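Local structure of mandelate racemase/muconate lactonizing enzyme family protein (3TOY) at residues Phe290-Met296 against Pro317-Leu323; Ile157-Ser162 against His338-Leu343. The protein is of unknown specific function but belongs to the mandelate racemase/muconate lactonizing enzyme family, whose members join a capping domain to a metal-binding beta/alpha barrel. All coordinates share one frame; numbering follows the deposited sequence.

Contact 1 of 2, residues Phe290-Met296 against Pro317-Leu323; sequences FIMPDLM and PMSSHIL. With ACT (acetate ion), chain F.
Ile-291 and Met-318 form a single beta bridge between strand 290-291 and the extended segment 317-323, which takes the next place in the wall of the enolase-type beta/alpha barrel after helix 300-314. Packing is tight at this start of the contact. Ile-291 N donates to Pro-317 O (3.1 Å), and Ile-291 O accepts from Ser-319 N at 2.8 Å. Pro-293, which has no N-H, follows, and Ser-319 O is met by carbon instead: Met-292 CA comes to 3.1 Å and the Pro-293 ring carbon CD presses in beside it. The methyl of Met-318 reaches Pro-293 CG, the two side chains crossing at about a right angle.

Farther on, His-321 N still donates to Pro-293 O, but then the chains spread, and the Leu-295 and Leu-323 CA atoms stand 7.2 Å apart. A water links the two chains, accepting from Leu-295 N (2.9 Å) and donating to His-321 O. Here the His-321 side chain extends with CG trans to its backbone N (chi1 -179°), flanked by Met-292 CE, 3.6 Å from His-321 CD2. Both ring nitrogens are gripped. His-321 ND1 donates to Asp-294 OD2 at 2.8 Å, arriving 43° out of the carboxylate plane, while Asp-294 OD1 closes an Asx turn onto Met-296 N. An acetate, probably from the crystallisation liquor and also bound by Lys-190 and Asn-221, takes the nearly straight bond (172°) from His-321 NE2 to its O atom, 2.8 Å long.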
loop_
_atom_site.group_PDB
_atom_site.type_symbol
_atom_site.label_atom_id
_atom_site.label_comp_id
_atom_site.label_asym_id
_atom_site.label_seq_id
_atom_site.Cartn_x
_atom_site.Cartn_y
_atom_site.Cartn_z
ATOM N N PHE A 290 4.245 21.858 4.145
ATOM C CA PHE A 290 3.604 23.076 4.633
ATOM C C PHE A 290 2.562 23.462 3.568
ATOM O O PHE A 290 2.696 23.085 2.395
ATOM C CB PHE A 290 4.628 24.232 4.676
ATOM C CG PHE A 290 5.794 24.023 5.644
ATOM C CD1 PHE A 290 5.702 23.134 6.707
ATOM C CD2 PHE A 290 6.959 24.769 5.499
ATOM C CE1 PHE A 290 6.773 22.992 7.588
ATOM C CE2 PHE A 290 8.024 24.634 6.388
ATOM C CZ PHE A 290 7.915 23.758 7.430
ATOM N N ILE A 291 1.568 24.276 3.943
ATOM C CA ILE A 291 0.677 24.858 2.940
ATOM C C ILE A 291 0.543 26.355 3.222
ATOM O O ILE A 291 0.724 26.782 4.351
ATOM C CB ILE A 291 -0.768 24.223 2.908
ATOM C CG1 ILE A 291 -1.462 24.335 4.270
ATOM C CG2 ILE A 291 -0.689 22.733 2.389
ATOM C CD1 ILE A 291 -2.901 23.867 4.232
ATOM N N MET A 292 0.197 27.099 2.183
ATOM C CA MET A 292 -0.084 28.532 2.296
ATOM C C MET A 292 -1.243 28.921 1.370
ATOM O O MET A 292 -1.021 29.410 0.247
ATOM C CB MET A 292 1.171 29.361 1.963
ATOM C CG MET A 292 1.896 28.992 0.678
ATOM S SD MET A 292 3.445 29.929 0.476
ATOM C CE MET A 292 2.812 31.544 -0.110
ATOM N N PRO A 293 -2.481 28.673 1.816
ATOM C CA PRO A 293 -3.615 29.034 0.967
ATOM C C PRO A 293 -3.646 30.551 0.705
ATOM O O PRO A 293 -3.117 31.325 1.508
ATOM C CB PRO A 293 -4.833 28.612 1.789
ATOM C CG PRO A 293 -4.306 27.640 2.828
ATOM C CD PRO A 293 -2.893 28.040 3.087
ATOM N N ASP A 294 -4.226 30.920 -0.433
ATOM C CA ASP A 294 -4.531 32.307 -0.800
ATOM C C ASP A 294 -6.018 32.505 -0.538
ATOM O O ASP A 294 -6.861 31.735 -1.032
ATOM C CB ASP A 294 -4.232 32.480 -2.297
ATOM C CG ASP A 294 -4.363 33.930 -2.771
ATOM O OD1 ASP A 294 -5.304 34.633 -2.314
ATOM O OD2 ASP A 294 -3.522 34.340 -3.596
ATOM N N LEU A 295 -6.360 33.513 0.254
ATOM C CA LEU A 295 -7.765 33.752 0.531
ATOM C C LEU A 295 -8.582 33.945 -0.752
ATOM O O LEU A 295 -9.777 33.706 -0.735
ATOM C CB LEU A 295 -7.939 34.957 1.468
ATOM C CG LEU A 295 -7.643 34.643 2.936
ATOM C CD1 LEU A 295 -7.380 35.939 3.732
ATOM C CD2 LEU A 295 -8.767 33.850 3.575
ATOM N N MET A 296 -7.946 34.378 -1.841
ATOM C CA MET A 296 -8.667 34.588 -3.107
ATOM C C MET A 296 -9.017 33.280 -3.802
ATOM O O MET A 296 -9.857 33.262 -4.691
ATOM C CB MET A 296 -7.814 35.340 -4.121
ATOM C CG MET A 296 -7.243 36.644 -3.711
ATOM S SD MET A 296 -6.537 37.343 -5.223
ATOM C CE MET A 296 -5.007 36.427 -5.462
ATOM N N PRO A 317 1.780 22.722 8.996
ATOM C CA PRO A 317 1.841 24.151 9.319
ATOM C C PRO A 317 1.248 24.958 8.171
ATOM O O PRO A 317 1.606 24.749 7.020
ATOM C CB PRO A 317 3.342 24.418 9.392
ATOM C CG PRO A 317 3.902 23.081 9.868
ATOM C CD PRO A 317 3.110 22.082 9.060
ATOM N N MET A 318 0.396 25.917 8.511
ATOM C CA MET A 318 -0.377 26.660 7.515
ATOM C C MET A 318 -0.036 28.150 7.573
ATOM O O MET A 318 -0.207 28.778 8.611
ATOM C CB MET A 318 -1.862 26.452 7.803
ATOM C CG MET A 318 -2.821 27.101 6.822
ATOM S SD MET A 318 -4.425 26.274 7.034
ATOM C CE MET A 318 -5.598 27.496 6.388
ATOM N N SER A 319 0.445 28.679 6.444
ATOM C CA SER A 319 0.795 30.084 6.287
ATOM C C SER A 319 -0.202 30.742 5.330
ATOM O O SER A 319 -1.106 30.071 4.830
ATOM C CB SER A 319 2.222 30.175 5.735
ATOM O OG SER A 319 3.149 29.700 6.701
ATOM N N SER A 320 -0.031 32.042 5.052
ATOM C CA SER A 320 -0.879 32.710 4.086
ATOM C C SER A 320 -0.119 33.106 2.830
ATOM O O SER A 320 1.105 33.271 2.837
ATOM C CB SER A 320 -1.532 33.955 4.728
ATOM O OG SER A 320 -0.524 34.807 5.272
ATOM N N HIS A 321 -0.867 33.249 1.737
ATOM C CA HIS A 321 -0.318 33.841 0.537
ATOM C C HIS A 321 -0.913 35.233 0.310
ATOM O O HIS A 321 -2.109 35.356 0.038
ATOM C CB HIS A 321 -0.641 33.020 -0.691
ATOM C CG HIS A 321 -0.064 33.603 -1.943
ATOM N ND1 HIS A 321 -0.833 33.935 -3.036
ATOM C CD2 HIS A 321 1.209 33.927 -2.263
ATOM C CE1 HIS A 321 -0.056 34.433 -3.983
ATOM N NE2 HIS A 321 1.190 34.429 -3.543
ATOM N N ILE A 322 -0.039 36.242 0.379
ATOM C CA ILE A 322 -0.389 37.659 0.242
ATOM C C ILE A 322 -1.697 38.044 0.944
ATOM O O ILE A 322 -2.037 37.474 1.982
ATOM C CB ILE A 322 -0.323 38.126 -1.233
ATOM C CG1 ILE A 322 -1.403 37.443 -2.073
ATOM C CG2 ILE A 322 1.062 37.899 -1.779
ATOM C CD1 ILE A 322 -1.371 37.837 -3.537
ATOM N N LEU A 323 -2.402 39.060 0.446
ATOM C CA LEU A 323 -3.571 39.572 1.201
ATOM C C LEU A 323 -3.302 39.589 2.717
ATOM O O LEU A 323 -4.050 38.991 3.514
ATOM C CB LEU A 323 -4.842 38.758 0.879
ATOM C CG LEU A 323 -5.651 39.174 -0.367
ATOM C CD1 LEU A 323 -4.872 38.957 -1.665
ATOM C CD2 LEU A 323 -7.004 38.484 -0.431
HETATM C C ACT F . 3.854 34.927 -6.003
HETATM O O ACT F . 3.341 35.543 -5.035
HETATM O OXT ACT F . 4.695 34.049 -5.720
HETATM C CH3 ACT F . 3.486 35.218 -7.432
HETATM O O HOH W 1 -4.348 34.986 1.737
#

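Contact 2 of 2, residues Ile157-Ser162 against His338-Leu343; sequences IPAYDS and HFLEVL. With P4C (O-acetaldehydyl-hexaethylene glycol), chain R.
Pro-158 and Leu-340 begin a ladder of four backbone hydrogen bonds: Leu-340 N to Pro-158 O (2.8 Å), Tyr-160 N to Leu-340 O, Val-342 N to Tyr-160 O and Ser-162 N to Val-342 O. Among apolar contacts on one face of this parallel pair, Ala-159 CB meets Val-342 CG2 at 3.7 Å.

The aromatic contacts centre on Tyr-160, whose ring is swung between its own N and carbonyl carbon, a rotation (chi1 65°) that lays it against Phe-339 CB and Glu-341 of the neighbouring segment. Its edge points at the face of Phe-339 in an offset edge-to-face pair, centroids 5.7 Å apart and planes at 81°. Glu-341 CA sits over a face of the tyrosine ring, 4.0 Å from its centroid, as a CH-pi contact. Strand 157-162 is the first of the beta/alpha barrel and strand 340-342 the last, so this pairing closes the cylinder.

Polar side chains meet inside it. Ser-162 OG donates to the anti lone pair of Glu-341 OE2 at 2.7 Å, and Lys-188 both forms a salt bridge with that oxygen and hydrogen-bonds Tyr-160 OH.

Ligand contacts gather at the other end: o-acetaldehydyl-hexaethylene glycol C8 lies over a face of Phe-339, and its C9 is 3.7 Å from Pro-158 CG.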
loop_
_atom_site.group_PDB
_atom_site.type_symbol
_atom_site.label_atom_id
_atom_site.label_comp_id
_atom_site.label_asym_id
_atom_site.label_seq_id
_atom_site.Cartn_x
_atom_site.Cartn_y
_atom_site.Cartn_z
ATOM N N ILE A 157 1.255 38.056 14.636
ATOM C CA ILE A 157 1.588 36.825 13.906
ATOM C C ILE A 157 2.965 36.967 13.244
ATOM O O ILE A 157 3.238 37.974 12.578
ATOM C CB ILE A 157 0.554 36.567 12.778
ATOM C CG1 ILE A 157 -0.873 36.498 13.333
ATOM C CG2 ILE A 157 0.926 35.274 11.998
ATOM C CD1 ILE A 157 -1.118 35.321 14.284
ATOM N N PRO A 158 3.846 35.954 13.404
ATOM C CA PRO A 158 5.150 36.093 12.755
ATOM C C PRO A 158 4.997 36.295 11.250
ATOM O O PRO A 158 4.147 35.653 10.604
ATOM C CB PRO A 158 5.860 34.765 13.065
ATOM C CG PRO A 158 5.135 34.193 14.255
ATOM C CD PRO A 158 3.714 34.705 14.168
ATOM N N ALA A 159 5.812 37.191 10.704
ATOM C CA ALA A 159 5.733 37.544 9.309
ATOM C C ALA A 159 7.076 37.387 8.617
ATOM O O ALA A 159 8.143 37.423 9.259
ATOM C CB ALA A 159 5.230 38.999 9.161
ATOM N N TYR A 160 7.034 37.225 7.303
ATOM C CA TYR A 160 8.255 37.320 6.530
ATOM C C TYR A 160 8.064 38.282 5.387
ATOM O O TYR A 160 6.952 38.488 4.896
ATOM C CB TYR A 160 8.728 35.965 5.992
ATOM C CG TYR A 160 7.802 35.329 4.980
ATOM C CD1 TYR A 160 7.948 35.583 3.614
ATOM C CD2 TYR A 160 6.801 34.446 5.386
ATOM C CE1 TYR A 160 7.110 35.001 2.681
ATOM C CE2 TYR A 160 5.942 33.870 4.461
ATOM C CZ TYR A 160 6.119 34.139 3.115
ATOM O OH TYR A 160 5.298 33.533 2.207
ATOM N N ASP A 161 9.184 38.856 4.956
ATOM C CA ASP A 161 9.172 39.866 3.915
ATOM C C ASP A 161 9.427 39.214 2.555
ATOM O O ASP A 161 10.447 38.558 2.341
ATOM C CB ASP A 161 10.250 40.921 4.229
ATOM C CG ASP A 161 9.906 42.299 3.681
ATOM O OD1 ASP A 161 8.785 42.492 3.151
ATOM O OD2 ASP A 161 10.769 43.200 3.792
ATOM N N SER A 162 8.496 39.412 1.639
ATOM C CA SER A 162 8.457 38.637 0.432
ATOM C C SER A 162 8.975 39.439 -0.754
ATOM O O SER A 162 8.359 40.426 -1.160
ATOM C CB SER A 162 7.013 38.147 0.220
ATOM O OG SER A 162 6.926 37.200 -0.822
ATOM N N HIS A 338 1.424 29.353 10.965
ATOM C CA HIS A 338 2.870 29.348 10.784
ATOM C C HIS A 338 3.304 30.794 10.496
ATOM O O HIS A 338 3.550 31.554 11.441
ATOM C CB HIS A 338 3.226 28.341 9.660
ATOM C CG HIS A 338 4.690 28.044 9.523
ATOM N ND1 HIS A 338 5.203 27.370 8.431
ATOM C CD2 HIS A 338 5.746 28.302 10.334
ATOM C CE1 HIS A 338 6.510 27.221 8.581
ATOM N NE2 HIS A 338 6.868 27.782 9.725
ATOM N N PHE A 339 3.379 31.191 9.236
ATOM C CA PHE A 339 3.803 32.573 8.877
ATOM C C PHE A 339 2.719 33.366 8.144
ATOM O O PHE A 339 1.915 32.801 7.410
ATOM C CB PHE A 339 5.001 32.535 7.934
ATOM C CG PHE A 339 6.317 32.463 8.615
ATOM C CD1 PHE A 339 7.036 31.274 8.619
ATOM C CD2 PHE A 339 6.876 33.596 9.218
ATOM C CE1 PHE A 339 8.273 31.201 9.235
ATOM C CE2 PHE A 339 8.126 33.528 9.827
ATOM C CZ PHE A 339 8.826 32.333 9.831
ATOM N N LEU A 340 2.742 34.690 8.324
ATOM C CA LEU A 340 1.981 35.607 7.480
ATOM C C LEU A 340 2.950 36.205 6.447
ATOM O O LEU A 340 4.033 36.702 6.808
ATOM C CB LEU A 340 1.299 36.692 8.355
ATOM C CG LEU A 340 0.425 37.729 7.612
ATOM C CD1 LEU A 340 -0.673 38.250 8.536
ATOM C CD2 LEU A 340 1.248 38.891 7.047
ATOM N N GLU A 341 2.600 36.102 5.161
ATOM C CA GLU A 341 3.423 36.651 4.079
ATOM C C GLU A 341 3.178 38.147 3.899
ATOM O O GLU A 341 2.053 38.564 3.606
ATOM C CB GLU A 341 3.091 36.000 2.730
ATOM C CG GLU A 341 4.016 36.486 1.590
ATOM C CD GLU A 341 3.759 35.790 0.264
ATOM O OE1 GLU A 341 2.643 35.242 0.060
ATOM O OE2 GLU A 341 4.678 35.803 -0.571
ATOM N N VAL A 342 4.230 38.944 4.020
ATOM C CA VAL A 342 4.060 40.382 3.796
ATOM C C VAL A 342 4.537 40.752 2.415
ATOM O O VAL A 342 5.740 40.767 2.145
ATOM C CB VAL A 342 4.814 41.227 4.830
ATOM C CG1 VAL A 342 4.715 42.724 4.466
ATOM C CG2 VAL A 342 4.262 40.977 6.225
ATOM N N LEU A 343 3.573 40.997 1.535
ATOM C CA LEU A 343 3.802 41.595 0.221
ATOM C C LEU A 343 2.665 42.599 0.057
ATOM O O LEU A 343 1.504 42.218 -0.046
ATOM C CB LEU A 343 3.766 40.530 -0.875
ATOM C CG LEU A 343 4.058 40.902 -2.333
ATOM C CD1 LEU A 343 5.116 41.977 -2.453
ATOM C CD2 LEU A 343 4.464 39.652 -3.112
HETATM O O1 P4C R . 6.971 23.468 12.247
HETATM C C2 P4C R . 6.404 24.781 12.127
HETATM C C3 P4C R . 6.398 25.502 13.473
HETATM O O4 P4C R . 5.469 26.585 13.362
HETATM C C5 P4C R . 5.378 27.405 14.532
HETATM C C6 P4C R . 5.237 28.883 14.145
HETATM O O7 P4C R . 6.530 29.408 13.842
HETATM C C8 P4C R . 6.575 30.737 13.294
HETATM C C9 P4C R . 7.702 31.512 13.997
HETATM O O10 P4C R . 8.948 31.500 13.301
HETATM C C11 P4C R . 10.090 31.650 14.169
HETATM C C12 P4C R . 10.539 30.313 14.757
HETATM O O13 P4C R . 11.920 30.041 14.485
HETATM C C14 P4C R . 12.270 28.651 14.572
HETATM C C15 P4C R . 12.223 27.940 13.216
HETATM O O16 P4C R . 13.524 27.587 12.717
HETATM C C17 P4C R . 13.564 27.391 11.294
HETATM C C18 P4C R . 14.987 27.486 10.732
HETATM O O19 P4C R . 15.345 28.850 10.460
HETATM C C20 P4C R . 16.752 29.099 10.528
HETATM C C21 P4C R . 17.032 30.596 10.681
HETATM O O22 P4C R . 16.725 31.047 12.005
#

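Overall arrangement
Along the chain the order is 157-162, 290-296, 317-323 and 338-343, so contact 1 falls within the long span that contact 2 brings together. Their centres are 10 Å apart on one barrel wall: contact 1 joins strand 290-291 to the extended segment that follows it round the barrel, and contact 2 joins the last strand to the first. The segments 317-323 and 338-343 touch directly, His-338 N lying 2.9 Å from Met-318 O and Ile-322 N 2.9 Å from Glu-341 OE1, both probable hydrogen bonds. The His-321 side chain is about 4 Å and that of Glu-341 about 5 Å from a bound calcium ion, probably the one held by Asp-219, Glu-245 and Glu-271, since His-321 also touches Glu-271.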